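Local coordinates for mRNA-binding protein PUF3 (Saccharomyces cerevisiae, PDB 3K49) that binds the 3'-UTR of COX17 and other mRNAs for mitochondrial proteins through its Pumilio repeats, promoting COX17 mRNA deadenylation and decay, at residues D68-S73 with V98-G103; N104-S109 with L135-S140; L108-Y113 with L142-D147. One frame throughout, in Å; residues are numbered along the deposited sequence.

Contact 1: D68-S73 with V98-G103; sequences DAIELS and VDQFKG
A buried helix-to-helix contact of mixed character, with one water bridge, joins the short helix 69-74 near the start of the second Pumilio repeat to the C-terminal end of helix 91-101, where that repeat passes into the third. Ala69, Ile70 and Ser73 meet Gln100 and Phe101, and no direct hydrogen bond crosses between the segments. The amide of Gln100 reaches over on an extended chain and sets its OE1 3.3 Å from the methyl CB of Ala69. The same oxygen takes a hydrogen bond from water 1 at 2.6 Å, and this water in turn accepts from the backbone N of Ile70 at 3.2 Å, so an amide in the first turn of helix 69-74 is tied through solvent to the far helix. Gln100 NE2 turns to the carbonyl O of Arg66, just ahead of that helix; with a partner at each end, the amide is probably restrained in rotation. Ile70 has CG1 beside its backbone N (chi1 -77°), which, with the bend at chi2, brings CD1 to the Gln100 carbonyl O at 3.6 Å and to the edge of the Phe101 ring, 4.0 Å from CD1 of that ring. Farther along the helix, Ser73 OG bonds back to Ala69 O at 2.9 Å, from above the carbonyl plane; the hydroxyl is thereby satisfied within its own helix while lying 4.1 Å from CE1 of Phe101. Helix 114-124 packs against Ser73 and Phe101 through Val117, and Leu108 of helix 105-110, in the following repeat, touches both Ile70 and Phe101.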
loop_
_atom_site.group_PDB
_atom_site.type_symbol
_atom_site.label_atom_id
_atom_site.label_comp_id
_atom_site.label_asym_id
_atom_site.label_seq_id
_atom_site.Cartn_x
_atom_site.Cartn_y
_atom_site.Cartn_z
ATOM N N ASP A 68 12.256 -20.573 -24.907
ATOM C CA ASP A 68 12.920 -20.389 -23.629
ATOM C C ASP A 68 12.283 -19.262 -22.832
ATOM O O ASP A 68 12.942 -18.655 -21.999
ATOM C CB ASP A 68 14.403 -20.097 -23.841
ATOM C CG ASP A 68 15.107 -21.202 -24.603
ATOM O OD1 ASP A 68 14.438 -21.887 -25.407
ATOM O OD2 ASP A 68 16.327 -21.388 -24.402
ATOM N N ALA A 69 11.006 -18.989 -23.089
ATOM C CA ALA A 69 10.282 -17.925 -22.399
ATOM C C ALA A 69 10.168 -18.170 -20.885
ATOM O O ALA A 69 10.451 -17.273 -20.091
ATOM C CB ALA A 69 8.917 -17.744 -23.017
ATOM N N ILE A 70 9.767 -19.380 -20.491
ATOM C CA ILE A 70 9.682 -19.741 -19.072
ATOM C C ILE A 70 11.012 -19.490 -18.368
ATOM O O ILE A 70 11.061 -18.832 -17.331
ATOM C CB ILE A 70 9.324 -21.219 -18.878
ATOM C CG1 ILE A 70 7.836 -21.451 -19.117
ATOM C CG2 ILE A 70 9.721 -21.678 -17.476
ATOM C CD1 ILE A 70 6.949 -20.503 -18.332
ATOM N N GLU A 71 12.095 -20.008 -18.942
ATOM C CA GLU A 71 13.425 -19.814 -18.367
ATOM C C GLU A 71 13.819 -18.339 -18.235
ATOM O O GLU A 71 14.283 -17.896 -17.181
ATOM C CB GLU A 71 14.479 -20.570 -19.177
ATOM C CG GLU A 71 15.888 -20.380 -18.653
ATOM C CD GLU A 71 16.945 -20.952 -19.579
ATOM O OE1 GLU A 71 16.639 -21.199 -20.769
ATOM O OE2 GLU A 71 18.087 -21.151 -19.111
ATOM N N LEU A 72 13.625 -17.576 -19.303
ATOM C CA LEU A 72 13.859 -16.138 -19.244
ATOM C C LEU A 72 12.987 -15.471 -18.192
ATOM O O LEU A 72 13.428 -14.545 -17.490
ATOM C CB LEU A 72 13.644 -15.489 -20.614
ATOM C CG LEU A 72 14.671 -15.951 -21.654
ATOM C CD1 LEU A 72 14.491 -15.211 -22.968
ATOM C CD2 LEU A 72 16.105 -15.800 -21.099
ATOM N N SER A 73 11.747 -15.933 -18.076
ATOM C CA SER A 73 10.839 -15.343 -17.094
ATOM C C SER A 73 11.426 -15.466 -15.696
ATOM O O SER A 73 11.189 -14.604 -14.847
ATOM C CB SER A 73 9.456 -15.993 -17.141
ATOM O OG SER A 73 8.788 -15.629 -18.332
ATOM N N VAL A 98 1.217 -16.535 -23.076
ATOM C CA VAL A 98 0.152 -16.936 -22.179
ATOM C C VAL A 98 -0.017 -18.450 -22.228
ATOM O O VAL A 98 -0.122 -19.111 -21.195
ATOM C CB VAL A 98 -1.180 -16.228 -22.514
ATOM C CG1 VAL A 98 -2.340 -16.877 -21.779
ATOM C CG2 VAL A 98 -1.107 -14.759 -22.148
ATOM N N ASP A 99 -0.027 -19.000 -23.434
ATOM C CA ASP A 99 -0.189 -20.436 -23.596
ATOM C C ASP A 99 0.975 -21.225 -23.003
ATOM O O ASP A 99 0.838 -22.412 -22.726
ATOM C CB ASP A 99 -0.390 -20.785 -25.068
ATOM C CG ASP A 99 -1.613 -20.099 -25.660
ATOM O OD1 ASP A 99 -2.412 -19.522 -24.883
ATOM O OD2 ASP A 99 -1.774 -20.127 -26.902
ATOM N N GLN A 100 2.112 -20.568 -22.803
ATOM C CA GLN A 100 3.214 -21.190 -22.072
ATOM C C GLN A 100 3.080 -21.027 -20.552
ATOM O O GLN A 100 3.812 -21.661 -19.788
ATOM C CB GLN A 100 4.558 -20.632 -22.532
ATOM C CG GLN A 100 5.031 -21.197 -23.849
ATOM C CD GLN A 100 6.399 -20.688 -24.208
ATOM O OE1 GLN A 100 7.256 -20.526 -23.337
ATOM N NE2 GLN A 100 6.615 -20.416 -25.494
ATOM N N PHE A 101 2.165 -20.163 -20.118
ATOM C CA PHE A 101 1.974 -19.931 -18.690
ATOM C C PHE A 101 0.925 -20.892 -18.143
ATOM O O PHE A 101 1.005 -21.318 -16.984
ATOM C CB PHE A 101 1.595 -18.473 -18.394
ATOM C CG PHE A 101 2.696 -17.485 -18.679
ATOM C CD1 PHE A 101 4.011 -17.911 -18.850
ATOM C CD2 PHE A 101 2.419 -16.127 -18.758
ATOM C CE1 PHE A 101 5.038 -16.999 -19.116
ATOM C CE2 PHE A 101 3.436 -15.204 -19.011
ATOM C CZ PHE A 101 4.752 -15.639 -19.193
ATOM N N LYS A 102 -0.040 -21.251 -18.992
ATOM C CA LYS A 102 -1.098 -22.194 -18.624
ATOM C C LYS A 102 -0.542 -23.457 -17.980
ATOM O O LYS A 102 0.328 -24.117 -18.548
ATOM C CB LYS A 102 -1.947 -22.568 -19.838
ATOM C CG LYS A 102 -2.879 -21.465 -20.316
ATOM C CD LYS A 102 -3.714 -21.962 -21.488
ATOM C CE LYS A 102 -3.972 -20.869 -22.521
ATOM N NZ LYS A 102 -4.544 -21.429 -23.780
ATOM N N GLY A 103 -1.049 -23.776 -16.790
ATOM C CA GLY A 103 -0.602 -24.930 -16.024
ATOM C C GLY A 103 0.597 -24.621 -15.151
ATOM O O GLY A 103 1.055 -25.482 -14.408
HETATM O O HOH W 1 9.453 -21.773 -22.651
#

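Contact 2: N104-S109 with L135-S140; sequences NMKQLS and LELSDS
Met105 lays its CB and CG across the carboxylate end of Glu136, the two side chains meeting at about a right angle, with CB 3.3 Å from Glu136 OE1. That oxygen also accepts the backbone N-H of Met105 at 3.1 Å, the hydrogen bond arriving from above the carboxylate plane at an N-H...O angle of 153°. Because Glu136 OE2 takes the backbone N of Gly103, the carboxylate holds the first amide of helix 105-110 and that of Gly103 just before its N-cap position, where its negative charge probably also suits the helix dipole. In the stack of Pumilio repeats this is a junction: the short helix near the start of the third repeat meets the turn that opens the fourth, after helix 127-134. Deeper in, the bends of the Met105 chain at chi2 and chi3 bring CE to 3.5 Å from CD1 of Leu137, while the other branch of that leucine, CD2, rests 3.7 Å from CA of Lys106. Lys106 runs nearly straight past the leucine, its CG anti to the backbone N (chi1 -164°), and its NZ donates to Ser140 OG at 2.7 Å. The ammonium group has a further, weak hydrogen bond to Gln143 OE1 in helix 141-146, whose N-cap position Ser140 occupies.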
loop_
_atom_site.group_PDB
_atom_site.type_symbol
_atom_site.label_atom_id
_atom_site.label_comp_id
_atom_site.label_asym_id
_atom_site.label_seq_id
_atom_site.Cartn_x
_atom_site.Cartn_y
_atom_site.Cartn_z
ATOM N N ASN A 104 1.104 -23.391 -15.245
ATOM C CA ASN A 104 2.321 -22.999 -14.536
ATOM C C ASN A 104 2.161 -21.756 -13.700
ATOM O O ASN A 104 3.143 -21.253 -13.161
ATOM C CB ASN A 104 3.474 -22.781 -15.515
ATOM C CG ASN A 104 3.693 -23.968 -16.423
ATOM O OD1 ASN A 104 4.056 -25.048 -15.962
ATOM N ND2 ASN A 104 3.466 -23.775 -17.725
ATOM N N MET A 105 0.932 -21.261 -13.589
ATOM C CA MET A 105 0.683 -20.043 -12.828
ATOM C C MET A 105 1.302 -20.058 -11.451
ATOM O O MET A 105 2.041 -19.139 -11.109
ATOM C CB MET A 105 -0.812 -19.737 -12.708
ATOM C CG MET A 105 -1.280 -18.649 -13.647
ATOM S SD MET A 105 -0.410 -17.087 -13.391
ATOM C CE MET A 105 -1.397 -16.328 -12.098
ATOM N N LYS A 106 0.989 -21.089 -10.663
ATOM C CA LYS A 106 1.403 -21.141 -9.263
ATOM C C LYS A 106 2.913 -21.057 -9.146
ATOM O O LYS A 106 3.455 -20.230 -8.407
ATOM C CB LYS A 106 0.879 -22.411 -8.586
ATOM C CG LYS A 106 0.931 -22.367 -7.069
ATOM C CD LYS A 106 0.011 -23.406 -6.453
ATOM C CE LYS A 106 0.399 -23.683 -5.014
ATOM N NZ LYS A 106 -0.537 -24.635 -4.355
ATOM N N GLN A 107 3.591 -21.903 -9.907
ATOM C CA GLN A 107 5.038 -21.955 -9.860
ATOM C C GLN A 107 5.660 -20.611 -10.229
ATOM O O GLN A 107 6.517 -20.098 -9.503
ATOM C CB GLN A 107 5.533 -23.054 -10.781
ATOM C CG GLN A 107 7.035 -23.161 -10.859
ATOM C CD GLN A 107 7.468 -24.444 -11.536
ATOM O OE1 GLN A 107 6.769 -24.968 -12.410
ATOM N NE2 GLN A 107 8.614 -24.969 -11.128
ATOM N N LEU A 108 5.224 -20.036 -11.350
ATOM C CA LEU A 108 5.733 -18.739 -11.778
ATOM C C LEU A 108 5.427 -17.670 -10.732
ATOM O O LEU A 108 6.256 -16.817 -10.419
ATOM C CB LEU A 108 5.134 -18.344 -13.128
ATOM C CG LEU A 108 5.464 -19.328 -14.239
ATOM C CD1 LEU A 108 4.698 -18.973 -15.489
ATOM C CD2 LEU A 108 6.960 -19.335 -14.465
ATOM N N SER A 109 4.238 -17.731 -10.167
ATOM C CA SER A 109 3.826 -16.684 -9.248
ATOM C C SER A 109 4.663 -16.705 -7.974
ATOM O O SER A 109 4.813 -15.684 -7.314
ATOM C CB SER A 109 2.337 -16.791 -8.936
ATOM O OG SER A 109 1.578 -16.508 -10.099
ATOM N N LEU A 135 -7.427 -18.337 -12.219
ATOM C CA LEU A 135 -8.179 -19.505 -11.752
ATOM C C LEU A 135 -7.287 -20.638 -11.262
ATOM O O LEU A 135 -7.733 -21.510 -10.512
ATOM C CB LEU A 135 -9.111 -20.024 -12.850
ATOM C CG LEU A 135 -10.588 -19.653 -12.716
ATOM C CD1 LEU A 135 -11.143 -19.085 -14.002
ATOM C CD2 LEU A 135 -11.394 -20.851 -12.277
ATOM N N GLU A 136 -6.031 -20.635 -11.691
ATOM C CA GLU A 136 -5.105 -21.704 -11.330
ATOM C C GLU A 136 -4.636 -21.545 -9.900
ATOM O O GLU A 136 -3.972 -22.439 -9.354
ATOM C CB GLU A 136 -3.896 -21.715 -12.262
ATOM C CG GLU A 136 -4.222 -22.095 -13.688
ATOM C CD GLU A 136 -2.995 -22.125 -14.582
ATOM O OE1 GLU A 136 -1.908 -22.523 -14.093
ATOM O OE2 GLU A 136 -3.121 -21.758 -15.775
ATOM N N LEU A 137 -4.971 -20.398 -9.313
ATOM C CA LEU A 137 -4.569 -20.082 -7.953
ATOM C C LEU A 137 -5.747 -20.250 -7.007
ATOM O O LEU A 137 -5.642 -19.938 -5.821
ATOM C CB LEU A 137 -4.016 -18.656 -7.872
ATOM C CG LEU A 137 -2.802 -18.342 -8.750
ATOM C CD1 LEU A 137 -2.532 -16.835 -8.791
ATOM C CD2 LEU A 137 -1.575 -19.098 -8.288
ATOM N N SER A 138 -6.851 -20.783 -7.526
ATOM C CA SER A 138 -8.113 -20.810 -6.785
ATOM C C SER A 138 -8.079 -21.600 -5.464
ATOM O O SER A 138 -8.893 -21.362 -4.571
ATOM C CB SER A 138 -9.260 -21.290 -7.683
ATOM O OG SER A 138 -9.045 -22.625 -8.104
ATOM N N ASP A 139 -7.133 -22.523 -5.335
ATOM C CA ASP A 139 -7.025 -23.348 -4.140
ATOM C C ASP A 139 -5.789 -23.036 -3.328
ATOM O O ASP A 139 -5.446 -23.779 -2.400
ATOM C CB ASP A 139 -6.970 -24.820 -4.524
ATOM C CG ASP A 139 -8.199 -25.266 -5.252
ATOM O OD1 ASP A 139 -9.263 -25.393 -4.603
ATOM O OD2 ASP A 139 -8.096 -25.482 -6.474
ATOM N N SER A 140 -5.115 -21.945 -3.671
ATOM C CA SER A 140 -3.814 -21.648 -3.077
ATOM C C SER A 140 -3.766 -20.216 -2.598
ATOM O O SER A 140 -2.690 -19.672 -2.336
ATOM C CB SER A 140 -2.695 -21.890 -4.088
ATOM O OG SER A 140 -2.827 -23.154 -4.703
#

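Contact 3: L108-Y113 with L142-D147; sequences LSLQMY and LQMIKD. With nucleotides of chain B.
Side by side in the curved stack of Pumilio repeats, the end of helix 105-110 in the third repeat meets the end of helix 141-146 in the fourth, and Leu110 carries nearly all of the contact. Leu110 CD2 lies against the carboxylate of Asp147, 3.3 Å from Asp147 CG, and also packs on CE of Met144 at 3.6 Å; Leu110 CD1 comes to 3.9 Å from NE2 of Gln143. The Met144 chain, bent at chi2 and chi3, crosses the leucine at about a right angle and meets it with its terminal methyl. Asp147 has CG anti to its backbone N (chi1 -170°), which directs the carboxylate toward the leucine. Water 2 donates to Asp147 OD1 at 2.6 Å and, through a weak bond of 3.4 Å, to the carbonyl O of Leu110. On the RNA side, beyond the helix end, Tyr113 sets CD2 3.4 Å from O2 of the nucleotide U9 of chain B, and Met112 packs on a sugar of the RNA. Asp147 OD2 accepts from the backbone N atoms of Asn149 and Gly150, capping the helix that follows, while the Asn149 side chain bonds to Leu110 O. The carboxylate is thus held by amides and water although a leucine methyl lies against it, an arrangement that would probably favour its charged form.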
loop_
_atom_site.group_PDB
_atom_site.type_symbol
_atom_site.label_atom_id
_atom_site.label_comp_id
_atom_site.label_asym_id
_atom_site.label_seq_id
_atom_site.Cartn_x
_atom_site.Cartn_y
_atom_site.Cartn_z
ATOM N N LEU A 108 5.224 -20.036 -11.350
ATOM C CA LEU A 108 5.733 -18.739 -11.778
ATOM C C LEU A 108 5.427 -17.670 -10.732
ATOM O O LEU A 108 6.256 -16.817 -10.419
ATOM C CB LEU A 108 5.134 -18.344 -13.128
ATOM C CG LEU A 108 5.464 -19.328 -14.239
ATOM C CD1 LEU A 108 4.698 -18.973 -15.489
ATOM C CD2 LEU A 108 6.960 -19.335 -14.465
ATOM N N SER A 109 4.238 -17.731 -10.167
ATOM C CA SER A 109 3.826 -16.684 -9.248
ATOM C C SER A 109 4.663 -16.705 -7.974
ATOM O O SER A 109 4.813 -15.684 -7.314
ATOM C CB SER A 109 2.337 -16.791 -8.936
ATOM O OG SER A 109 1.578 -16.508 -10.099
ATOM N N LEU A 110 5.228 -17.860 -7.649
ATOM C CA LEU A 110 6.062 -17.975 -6.455
ATOM C C LEU A 110 7.562 -17.644 -6.688
ATOM O O LEU A 110 8.325 -17.396 -5.739
ATOM C CB LEU A 110 5.853 -19.348 -5.784
ATOM C CG LEU A 110 4.418 -19.666 -5.311
ATOM C CD1 LEU A 110 4.162 -21.173 -5.142
ATOM C CD2 LEU A 110 4.084 -18.904 -4.039
ATOM N N GLN A 111 7.972 -17.592 -7.950
ATOM C CA GLN A 111 9.364 -17.277 -8.274
ATOM C C GLN A 111 9.630 -15.779 -8.187
ATOM O O GLN A 111 8.768 -14.957 -8.524
ATOM C CB GLN A 111 9.725 -17.804 -9.661
ATOM C CG GLN A 111 9.753 -19.323 -9.762
ATOM C CD GLN A 111 10.090 -19.827 -11.235
ATOM O OE1 GLN A 111 9.207 -19.893 -12.005
ATOM N NE2 GLN A 111 11.325 -20.149 -11.528
ATOM N N MET A 112 10.820 -15.425 -7.719
ATOM C CA MET A 112 11.177 -14.028 -7.470
ATOM C C MET A 112 11.114 -13.160 -8.740
ATOM O O MET A 112 10.715 -11.992 -8.705
ATOM C CB MET A 112 12.576 -13.972 -6.864
ATOM C CG MET A 112 13.099 -12.578 -6.558
ATOM S SD MET A 112 14.833 -12.639 -6.050
ATOM C CE MET A 112 15.155 -10.907 -5.722
ATOM N N TYR A 113 11.508 -13.724 -9.870
ATOM C CA TYR A 113 11.532 -12.943 -11.108
ATOM C C TYR A 113 10.319 -13.135 -11.989
ATOM O O TYR A 113 9.751 -12.149 -12.471
ATOM C CB TYR A 113 12.814 -13.208 -11.883
ATOM C CG TYR A 113 14.021 -12.845 -11.062
ATOM C CD1 TYR A 113 15.042 -13.763 -10.843
ATOM C CD2 TYR A 113 14.120 -11.583 -10.469
ATOM C CE1 TYR A 113 16.154 -13.430 -10.079
ATOM C CE2 TYR A 113 15.211 -11.243 -9.696
ATOM C CZ TYR A 113 16.229 -12.179 -9.504
ATOM O OH TYR A 113 17.329 -11.871 -8.744
ATOM N N LEU A 142 -4.679 -18.479 0.259
ATOM C CA LEU A 142 -3.971 -18.246 1.532
ATOM C C LEU A 142 -2.454 -18.406 1.379
ATOM O O LEU A 142 -1.677 -17.561 1.842
ATOM C CB LEU A 142 -4.489 -19.155 2.666
ATOM C CG LEU A 142 -5.797 -18.747 3.348
ATOM C CD1 LEU A 142 -6.243 -19.829 4.306
ATOM C CD2 LEU A 142 -5.645 -17.412 4.067
ATOM N N GLN A 143 -2.030 -19.491 0.734
ATOM C CA GLN A 143 -0.612 -19.659 0.465
ATOM C C GLN A 143 -0.052 -18.491 -0.352
ATOM O O GLN A 143 1.052 -18.018 -0.077
ATOM C CB GLN A 143 -0.328 -20.991 -0.228
ATOM C CG GLN A 143 1.147 -21.162 -0.553
ATOM C CD GLN A 143 1.421 -22.354 -1.435
ATOM O OE1 GLN A 143 0.501 -23.085 -1.816
ATOM N NE2 GLN A 143 2.693 -22.563 -1.766
ATOM N N MET A 144 -0.817 -18.014 -1.334
ATOM C CA MET A 144 -0.345 -16.926 -2.197
ATOM C C MET A 144 -0.149 -15.621 -1.419
ATOM O O MET A 144 0.849 -14.918 -1.616
ATOM C CB MET A 144 -1.304 -16.683 -3.366
ATOM C CG MET A 144 -1.464 -17.836 -4.344
ATOM S SD MET A 144 0.051 -18.174 -5.244
ATOM C CE MET A 144 0.561 -19.722 -4.500
ATOM N N ILE A 145 -1.105 -15.303 -0.546
ATOM C CA ILE A 145 -1.068 -14.064 0.233
ATOM C C ILE A 145 0.082 -14.046 1.232
ATOM O O ILE A 145 0.598 -12.988 1.569
ATOM C CB ILE A 145 -2.386 -13.821 0.973
ATOM C CG1 ILE A 145 -3.540 -13.831 -0.021
ATOM C CG2 ILE A 145 -2.331 -12.510 1.756
ATOM C CD1 ILE A 145 -4.854 -13.340 0.546
ATOM N N LYS A 146 0.501 -15.216 1.694
ATOM C CA LYS A 146 1.587 -15.276 2.671
ATOM C C LYS A 146 2.966 -15.285 2.013
ATOM O O LYS A 146 3.985 -15.031 2.663
ATOM C CB LYS A 146 1.445 -16.510 3.557
ATOM C CG LYS A 146 0.231 -16.484 4.470
ATOM C CD LYS A 146 0.153 -17.742 5.319
ATOM C CE LYS A 146 -1.063 -17.715 6.233
ATOM N NZ LYS A 146 -1.152 -18.941 7.073
ATOM N N ASP A 147 2.991 -15.563 0.716
ATOM C CA ASP A 147 4.242 -15.598 -0.027
ATOM C C ASP A 147 4.744 -14.197 -0.363
ATOM O O ASP A 147 3.979 -13.328 -0.788
ATOM C CB ASP A 147 4.079 -16.411 -1.307
ATOM C CG ASP A 147 5.398 -16.672 -1.987
ATOM O OD1 ASP A 147 6.124 -17.534 -1.440
ATOM O OD2 ASP A 147 5.703 -16.020 -3.032
ATOM P P U B 9 13.319 -6.647 -3.714
ATOM O OP1 U B 9 14.712 -7.054 -3.394
ATOM O OP2 U B 9 12.785 -5.372 -3.191
ATOM O "O5'" U B 9 13.170 -6.611 -5.301
ATOM C "C5'" U B 9 14.014 -5.782 -6.086
ATOM C "C4'" U B 9 14.521 -6.579 -7.261
ATOM O "O4'" U B 9 13.414 -6.908 -8.113
ATOM C "C3'" U B 9 15.475 -5.880 -8.205
ATOM O "O3'" U B 9 16.779 -5.998 -7.662
ATOM C "C2'" U B 9 15.341 -6.710 -9.484
ATOM O "O2'" U B 9 16.303 -7.750 -9.533
ATOM C "C1'" U B 9 13.927 -7.304 -9.366
ATOM N N1 U B 9 12.963 -6.884 -10.409
ATOM C C2 U B 9 12.945 -7.578 -11.593
ATOM O O2 U B 9 13.679 -8.527 -11.813
ATOM N N3 U B 9 12.022 -7.132 -12.513
ATOM C C4 U B 9 11.131 -6.089 -12.351
ATOM O O4 U B 9 10.399 -5.756 -13.278
ATOM C C5 U B 9 11.204 -5.432 -11.080
ATOM C C6 U B 9 12.094 -5.838 -10.181
HETATM O O HOH W 2 8.406 -18.310 -2.508
#

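How the contacts relate
From the N terminus, contact 1 opens at helix 69-74 and is completed at the end of helix 91-101, closing a mainly helical loop that spans the second repeat and ends at the start of the third. It is finished before contact 2 opens at Asn104, so the two stand in series. Contacts 2 and 3 both start from helix 105-110, sharing Leu108 and Ser109; their second segments follow in the same order, so the loops cross rather than nest. Contact 2 joins that helix to the turn before helix 141-146, and contact 3 to helix 141-146 itself. Ser73 O lies 3.7 Å from Tyr113 CB, and Met144 touches both Lys106 and Leu137. Together the three contacts tie repeats two, three and four into one continuous stack.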